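PTS system, IIA component (Enterococcus faecalis, PDB 3BED) probably acts as a phosphocarrier in sugar uptake, passing phosphoryl groups along the mannose/sorbose branch of the bacterial phosphotransferase system. Local coordinates at residues L8-E18 with A32-T40; V92-A103 with A115-V126. All blocks are in the same frame, centred on the assembly; numbering follows the deposited sequence. Where two conformers were deposited one is given.

Contact 1: residues L8-E18 with A32-T40; sequences LILMSHGRMAE and ADAAIVSMT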
# COMPACT_ATOMS: atom_id res chain seq x y z
N LEU A 8 13.46 10.80 0.10
CA LEU A 8 12.33 9.90 0.44
C LEU A 8 12.78 8.72 1.26
O LEU A 8 13.87 8.14 1.04
CB LEU A 8 11.62 9.39 -0.81
CG LEU A 8 11.04 10.45 -1.73
CD1 LEU A 8 10.46 9.73 -2.95
CD2 LEU A 8 9.98 11.30 -1.05
N ILE A 9 11.92 8.36 2.21
CA ILE A 9 12.15 7.18 3.05
C ILE A 9 10.81 6.46 3.09
O ILE A 9 9.80 7.08 3.46
CB ILE A 9 12.58 7.55 4.47
CG1 ILE A 9 13.86 8.42 4.46
CG2 ILE A 9 12.79 6.23 5.30
CD1 ILE A 9 14.30 8.93 5.81
N LEU A 10 10.79 5.18 2.79
CA LEU A 10 9.53 4.40 2.99
C LEU A 10 9.76 3.48 4.17
O LEU A 10 10.79 2.84 4.25
CB LEU A 10 9.19 3.56 1.73
CG LEU A 10 9.19 4.25 0.35
CD1 LEU A 10 8.66 3.29 -0.69
CD2 LEU A 10 8.38 5.52 0.38
N MSE A 11 8.77 3.40 5.06
CA MSE A 11 8.93 2.64 6.30
C MSE A 11 7.73 1.79 6.51
O MSE A 11 6.58 2.24 6.33
CB MSE A 11 9.04 3.58 7.53
CG MSE A 11 10.19 4.51 7.47
SE MSE A 11 10.40 5.46 9.19
CE MSE A 11 10.90 4.07 10.30
N SER A 12 7.99 0.55 6.94
CA SER A 12 6.84 -0.32 7.23
C SER A 12 7.13 -1.41 8.21
O SER A 12 8.31 -1.73 8.46
CB SER A 12 6.32 -1.03 5.95
OG SER A 12 7.21 -2.03 5.45
N HIS A 13 6.06 -2.01 8.74
CA HIS A 13 6.18 -3.36 9.30
C HIS A 13 6.66 -4.26 8.18
O HIS A 13 6.13 -4.19 7.06
CB HIS A 13 4.81 -3.90 9.73
CG HIS A 13 4.16 -3.10 10.82
ND1 HIS A 13 3.59 -1.86 10.59
CD2 HIS A 13 4.01 -3.35 12.14
CE1 HIS A 13 3.07 -1.41 11.72
NE2 HIS A 13 3.31 -2.29 12.68
N GLY A 14 7.65 -5.12 8.47
CA GLY A 14 8.08 -6.13 7.50
C GLY A 14 8.62 -5.45 6.23
O GLY A 14 9.20 -4.34 6.28
N ARG A 15 8.42 -6.12 5.11
CA ARG A 15 9.10 -5.74 3.84
C ARG A 15 8.13 -5.09 2.88
O ARG A 15 8.43 -4.97 1.71
CB ARG A 15 9.74 -6.96 3.16
CG ARG A 15 10.87 -7.66 3.93
CD ARG A 15 11.34 -8.91 3.16
NE ARG A 15 12.10 -8.61 1.94
CZ ARG A 15 11.68 -8.72 0.67
NH1 ARG A 15 10.46 -9.13 0.36
NH2 ARG A 15 12.50 -8.40 -0.31
N MSE A 16 6.98 -4.63 3.38
CA MSE A 16 6.03 -4.00 2.49
C MSE A 16 6.63 -2.73 1.80
O MSE A 16 6.42 -2.49 0.59
CB MSE A 16 4.77 -3.62 3.27
CG MSE A 16 3.74 -2.91 2.44
SE MSE A 16 2.29 -2.33 3.60
CE MSE A 16 1.07 -1.62 2.22
N ALA A 17 7.32 -1.90 2.59
CA ALA A 17 7.89 -0.66 2.02
C ALA A 17 8.93 -1.05 0.97
O ALA A 17 8.98 -0.45 -0.11
CB ALA A 17 8.54 0.21 3.09
N GLU A 18 9.78 -2.02 1.31
CA GLU A 18 10.82 -2.48 0.39
C GLU A 18 10.22 -2.84 -0.96
O GLU A 18 10.70 -2.42 -2.00
CB GLU A 18 11.49 -3.71 0.99
CG GLU A 18 12.55 -4.32 0.14
CD GLU A 18 13.44 -5.19 0.98
OE1 GLU A 18 13.01 -6.31 1.33
OE2 GLU A 18 14.56 -4.76 1.31
N ALA A 32 13.48 6.27 -9.48
CA ALA A 32 12.72 6.19 -8.23
C ALA A 32 13.66 5.71 -7.15
O ALA A 32 14.22 4.63 -7.24
CB ALA A 32 11.53 5.25 -8.37
N ASP A 33 13.87 6.55 -6.14
CA ASP A 33 14.82 6.23 -5.09
C ASP A 33 14.30 6.62 -3.72
O ASP A 33 13.69 7.69 -3.55
CB ASP A 33 16.17 6.90 -5.35
CG ASP A 33 17.30 6.25 -4.58
OD1 ASP A 33 17.15 5.07 -4.14
OD2 ASP A 33 18.34 6.92 -4.40
N ALA A 34 14.53 5.73 -2.76
CA ALA A 34 14.13 5.99 -1.38
C ALA A 34 14.95 5.11 -0.50
O ALA A 34 15.37 4.00 -0.91
CB ALA A 34 12.62 5.73 -1.16
N ALA A 35 15.26 5.61 0.69
CA ALA A 35 15.78 4.71 1.74
C ALA A 35 14.60 3.93 2.28
O ALA A 35 13.45 4.32 2.08
CB ALA A 35 16.45 5.52 2.83
N ILE A 36 14.89 2.80 2.91
CA ILE A 36 13.82 1.93 3.42
C ILE A 36 14.11 1.57 4.85
O ILE A 36 15.26 1.28 5.20
CB ILE A 36 13.79 0.58 2.61
CG1 ILE A 36 13.51 0.83 1.11
CG2 ILE A 36 12.82 -0.38 3.21
CD1 ILE A 36 12.11 1.49 0.82
N VAL A 37 13.08 1.59 5.69
CA VAL A 37 13.12 0.91 7.01
C VAL A 37 12.09 -0.21 7.01
O VAL A 37 10.87 0.04 6.83
CB VAL A 37 12.82 1.84 8.18
CG1 VAL A 37 12.82 1.06 9.53
CG2 VAL A 37 13.81 3.00 8.19
N SER A 38 12.59 -1.42 7.21
CA SER A 38 11.80 -2.64 7.29
C SER A 38 11.85 -3.11 8.73
O SER A 38 12.91 -3.61 9.21
CB SER A 38 12.44 -3.71 6.40
OG SER A 38 12.29 -3.33 5.03
N MSE A 39 10.77 -2.89 9.48
CA MSE A 39 10.78 -3.29 10.89
C MSE A 39 10.42 -4.76 10.99
O MSE A 39 9.29 -5.16 10.71
CB MSE A 39 9.78 -2.47 11.72
CG MSE A 39 9.82 -2.91 13.19
SE MSE A 39 8.48 -2.00 14.26
CE MSE A 39 7.01 -2.95 13.63
N THR A 40 11.35 -5.58 11.40
CA THR A 40 11.06 -7.00 11.50
C THR A 40 10.41 -7.32 12.84
O THR A 40 10.29 -6.45 13.73
CB THR A 40 12.34 -7.82 11.40
OG1 THR A 40 13.12 -7.59 12.57
CG2 THR A 40 13.12 -7.42 10.15
O HOH W 1 15.15 10.00 -2.10
O HOH W 2 10.10 -2.57 4.12

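Contact 2: residues V92-A103 with A115-V126; sequences VAGLNLAMAIEA and AAYLTQIGQSAV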
# COMPACT_ATOMS: atom_id res chain seq x y z
N VAL A 92 4.06 11.22 6.19
CA VAL A 92 2.71 10.90 5.73
C VAL A 92 2.48 9.41 5.95
O VAL A 92 3.33 8.58 5.57
CB VAL A 92 2.54 11.25 4.24
CG1 VAL A 92 1.13 10.92 3.76
CG2 VAL A 92 2.86 12.75 4.01
N ALA A 93 1.33 9.08 6.53
CA ALA A 93 0.98 7.66 6.76
C ALA A 93 -0.02 7.18 5.70
O ALA A 93 -0.61 8.01 5.00
CB ALA A 93 0.36 7.49 8.18
N GLY A 94 -0.20 5.85 5.60
CA GLY A 94 -1.17 5.27 4.68
C GLY A 94 -0.56 4.87 3.33
O GLY A 94 -1.29 4.75 2.36
N LEU A 95 0.76 4.63 3.29
CA LEU A 95 1.45 4.34 2.02
C LEU A 95 0.70 3.39 1.12
O LEU A 95 0.36 2.29 1.53
CB LEU A 95 2.79 3.66 2.35
CG LEU A 95 3.71 3.15 1.25
CD1 LEU A 95 4.12 4.26 0.28
CD2 LEU A 95 4.99 2.45 1.84
N ASN A 96 0.44 3.84 -0.12
CA ASN A 96 -0.03 2.98 -1.17
C ASN A 96 0.79 3.29 -2.42
O ASN A 96 1.65 4.22 -2.42
CB ASN A 96 -1.55 3.09 -1.42
CG ASN A 96 -2.00 4.52 -1.61
OD1 ASN A 96 -1.20 5.39 -2.03
ND2 ASN A 96 -3.32 4.79 -1.29
N LEU A 97 0.61 2.46 -3.43
CA LEU A 97 1.51 2.56 -4.59
C LEU A 97 1.37 3.91 -5.29
O LEU A 97 2.37 4.44 -5.79
CB LEU A 97 1.23 1.42 -5.57
CG LEU A 97 2.26 1.28 -6.72
CD1 LEU A 97 3.72 1.18 -6.24
CD2 LEU A 97 1.92 0.04 -7.50
N ALA A 98 0.16 4.45 -5.38
CA ALA A 98 0.03 5.71 -6.07
C ALA A 98 0.88 6.78 -5.39
O ALA A 98 1.46 7.65 -6.06
CB ALA A 98 -1.45 6.13 -6.10
N MSE A 99 0.91 6.74 -4.06
CA MSE A 99 1.68 7.75 -3.33
C MSE A 99 3.16 7.62 -3.65
O MSE A 99 3.86 8.64 -3.83
CB MSE A 99 1.45 7.63 -1.83
CG MSE A 99 0.13 8.11 -1.39
SE MSE A 99 -0.18 7.42 0.43
CE MSE A 99 1.74 7.75 0.98
N ALA A 100 3.64 6.38 -3.72
CA ALA A 100 5.06 6.15 -3.97
C ALA A 100 5.45 6.57 -5.38
O ALA A 100 6.52 7.17 -5.57
CB ALA A 100 5.40 4.68 -3.74
N ILE A 101 4.61 6.21 -6.36
CA ILE A 101 4.86 6.66 -7.76
C ILE A 101 4.89 8.18 -7.86
O ILE A 101 5.83 8.74 -8.48
CB ILE A 101 3.75 6.07 -8.72
CG1 ILE A 101 4.01 4.55 -8.83
CG2 ILE A 101 3.62 6.94 -10.04
CD1 ILE A 101 2.70 3.91 -9.44
N GLU A 102 3.88 8.84 -7.31
CA GLU A 102 3.89 10.29 -7.40
C GLU A 102 5.07 10.93 -6.66
O GLU A 102 5.60 11.93 -7.13
CB GLU A 102 2.55 10.88 -6.97
CG GLU A 102 1.40 10.43 -7.89
CD GLU A 102 1.56 10.86 -9.36
OE1 GLU A 102 2.30 11.83 -9.67
OE2 GLU A 102 0.93 10.22 -10.20
N ALA A 103 5.47 10.37 -5.52
CA ALA A 103 6.62 10.90 -4.79
C ALA A 103 7.86 10.78 -5.65
O ALA A 103 8.71 11.68 -5.67
CB ALA A 103 6.78 10.13 -3.49
N ALA A 115 4.25 16.88 1.10
CA ALA A 115 3.36 16.09 1.98
C ALA A 115 1.86 16.30 1.70
O ALA A 115 1.06 15.35 1.68
CB ALA A 115 3.70 16.34 3.46
N ALA A 116 1.47 17.55 1.46
CA ALA A 116 0.07 17.83 1.21
C ALA A 116 -0.37 17.17 -0.12
O ALA A 116 -1.44 16.57 -0.19
CB ALA A 116 -0.19 19.35 1.19
N TYR A 117 0.47 17.29 -1.15
CA TYR A 117 0.20 16.69 -2.44
C TYR A 117 0.04 15.16 -2.32
O TYR A 117 -0.94 14.59 -2.84
CB TYR A 117 1.34 17.03 -3.41
CG TYR A 117 1.19 16.36 -4.75
CD1 TYR A 117 0.09 16.67 -5.58
CD2 TYR A 117 2.12 15.40 -5.17
CE1 TYR A 117 -0.05 16.05 -6.81
CE2 TYR A 117 1.98 14.78 -6.40
CZ TYR A 117 0.89 15.12 -7.22
OH TYR A 117 0.75 14.47 -8.44
N LEU A 118 0.97 14.51 -1.62
CA LEU A 118 0.95 13.04 -1.54
C LEU A 118 -0.18 12.54 -0.66
O LEU A 118 -0.68 11.44 -0.85
CB LEU A 118 2.29 12.52 -1.01
CG LEU A 118 3.47 12.77 -1.96
CD1 LEU A 118 4.70 12.25 -1.30
CD2 LEU A 118 3.33 12.18 -3.36
N THR A 119 -0.58 13.35 0.32
CA THR A 119 -1.76 13.03 1.09
C THR A 119 -2.97 12.99 0.19
O THR A 119 -3.79 12.04 0.25
CB THR A 119 -1.96 14.00 2.27
OG1 THR A 119 -0.80 13.90 3.11
CG2 THR A 119 -3.19 13.63 3.07
N GLN A 120 -3.11 14.01 -0.65
CA GLN A 120 -4.23 14.03 -1.57
C GLN A 120 -4.18 12.88 -2.56
O GLN A 120 -5.21 12.26 -2.84
CB GLN A 120 -4.27 15.37 -2.30
CG GLN A 120 -5.28 15.44 -3.42
CD GLN A 120 -4.65 15.07 -4.77
OE1 GLN A 120 -3.61 15.65 -5.20
NE2 GLN A 120 -5.26 14.09 -5.45
N ILE A 121 -2.99 12.60 -3.10
CA ILE A 121 -2.81 11.47 -4.05
C ILE A 121 -3.25 10.17 -3.38
O ILE A 121 -4.03 9.38 -3.98
CB ILE A 121 -1.33 11.36 -4.53
CG1 ILE A 121 -1.00 12.48 -5.52
CG2 ILE A 121 -1.05 10.00 -5.13
CD1 ILE A 121 -1.98 12.62 -6.73
N GLY A 122 -2.75 9.97 -2.16
CA GLY A 122 -2.96 8.69 -1.49
C GLY A 122 -4.46 8.49 -1.22
O GLY A 122 -4.95 7.36 -1.33
N GLN A 123 -5.17 9.56 -0.83
CA GLN A 123 -6.62 9.46 -0.57
C GLN A 123 -7.37 9.22 -1.85
O GLN A 123 -8.25 8.34 -1.89
CB GLN A 123 -7.18 10.71 0.13
CG GLN A 123 -6.54 10.90 1.50
CD GLN A 123 -6.77 12.26 2.10
OE1 GLN A 123 -7.40 13.13 1.49
NE2 GLN A 123 -6.29 12.46 3.33
N SER A 124 -7.02 9.95 -2.90
CA SER A 124 -7.73 9.81 -4.19
C SER A 124 -7.50 8.46 -4.83
O SER A 124 -8.29 8.00 -5.68
CB SER A 124 -7.31 10.89 -5.19
OG SER A 124 -7.73 12.17 -4.73
N ALA A 125 -6.38 7.83 -4.44
CA ALA A 125 -6.02 6.52 -4.98
C ALA A 125 -6.94 5.37 -4.52
O ALA A 125 -6.89 4.26 -5.07
CB ALA A 125 -4.59 6.18 -4.58
N VAL A 126 -7.64 5.60 -3.43
CA VAL A 126 -8.43 4.54 -2.82
C VAL A 126 -9.86 4.70 -3.33
O VAL A 126 -10.57 5.67 -2.99
CB VAL A 126 -8.41 4.61 -1.27
CG1 VAL A 126 -9.39 3.58 -0.69
CG2 VAL A 126 -6.94 4.45 -0.70

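Contact 1: residues L8-E18 with A32-T40
Strands 8-13 and 35-39 are the two parallel strands of a beta-alpha-beta unit whose crossover is helix 16-28. I9 pairs with A35, L10 with I36 and M11 with V37. Six backbone hydrogen bonds join the strands, from A35 N to L8 O (2.9 Å) at one end to G14 N to M39 O (2.8 Å) at the other. A type II' turn from H13 to M16 follows.

On one face M11 and V37 lie side by side. M11 bends at its selenium (chi3 67°) and brings CE to V37 CB at 3.6 Å. H13 and M39 follow on the same face, with M39 CE 3.4 Å from H13 CD2, oblique to the ring. On the other face I36 CD1 meets L10 CB at 3.7 Å, beneath the crossover helix.

S12 OG accepts from A17 N at 2.9 Å and donates to H13 O, so it ties the turn to the helix start. A water bonds G14 O and E18 N. H13 N also bonds D69, and H13 O bonds S23 of the second subunit. Backbone bonds fix the register, and these polar links hold the loop after H13 in a defined shape.

Contact 2: residues V92-A103 with A115-V126
A98 of helix 97-103 packs against I121 and A125. The short helical segments 97-103 and 115-124 run roughly antiparallel, at 144°, with their axes 8.1 Å apart. This is the tight part. A98 CB lies 3.5 Å from A125 CB, closer than usual for two methyl groups. G122 has no side chain, and the M99 backbone comes close, with the CA atoms of M99 and G122 5.1 Å apart.

N96 caps helix 97-103. Its chi1 of 51° sets the amide between its own backbone N and carbonyl carbon, where OD1 accepts from M99 N. ND2 donates to G122 O at 3.0 Å, with the acceptor in the amide plane. ND2 also bonds G94 O of the second subunit. One side chain thus joins the cap, the facing helix and the dimer interface.

Further along, L118 CD1 packs on A103 CB at 3.7 Å, and V92 CG2 reaches A115 CB from the strand.

The outer side is looser. The side chains of E102 and I121 cross at about a right angle, with E102 CG 3.7 Å from I121 CG2. Y117 OH gives only a weak bond to E102 OE1 (3.3 Å). I121 CG1 lies over one face of the Y117 ring, toward the rim.

Helices joined by a short connection and packed beside strand 89-93, outermost within the chain, fit the alpha/beta fold of the mannose-type IIA family.

Contact 1 and contact 2 have centres about 15 Å apart and reach the same four-stranded parallel sheet. Contact 1 holds outer strand 35-39 to its neighbour. Contact 2 packs helices at strand 89-93, outermost on the other side within the chain. They meet directly where L8 CD1 packs on A103 CB at 3.7 Å and where M16 CE lies 4.0 Å from L95 O. Both also reach the second subunit. R15 of contact 1 forms a salt bridge there with E19 of that subunit, while from V92 and A93 the sheet runs on antiparallel into the second subunit. H13, at the strand end in contact 1, is probably the phosphorylated histidine, as in relatives of this family.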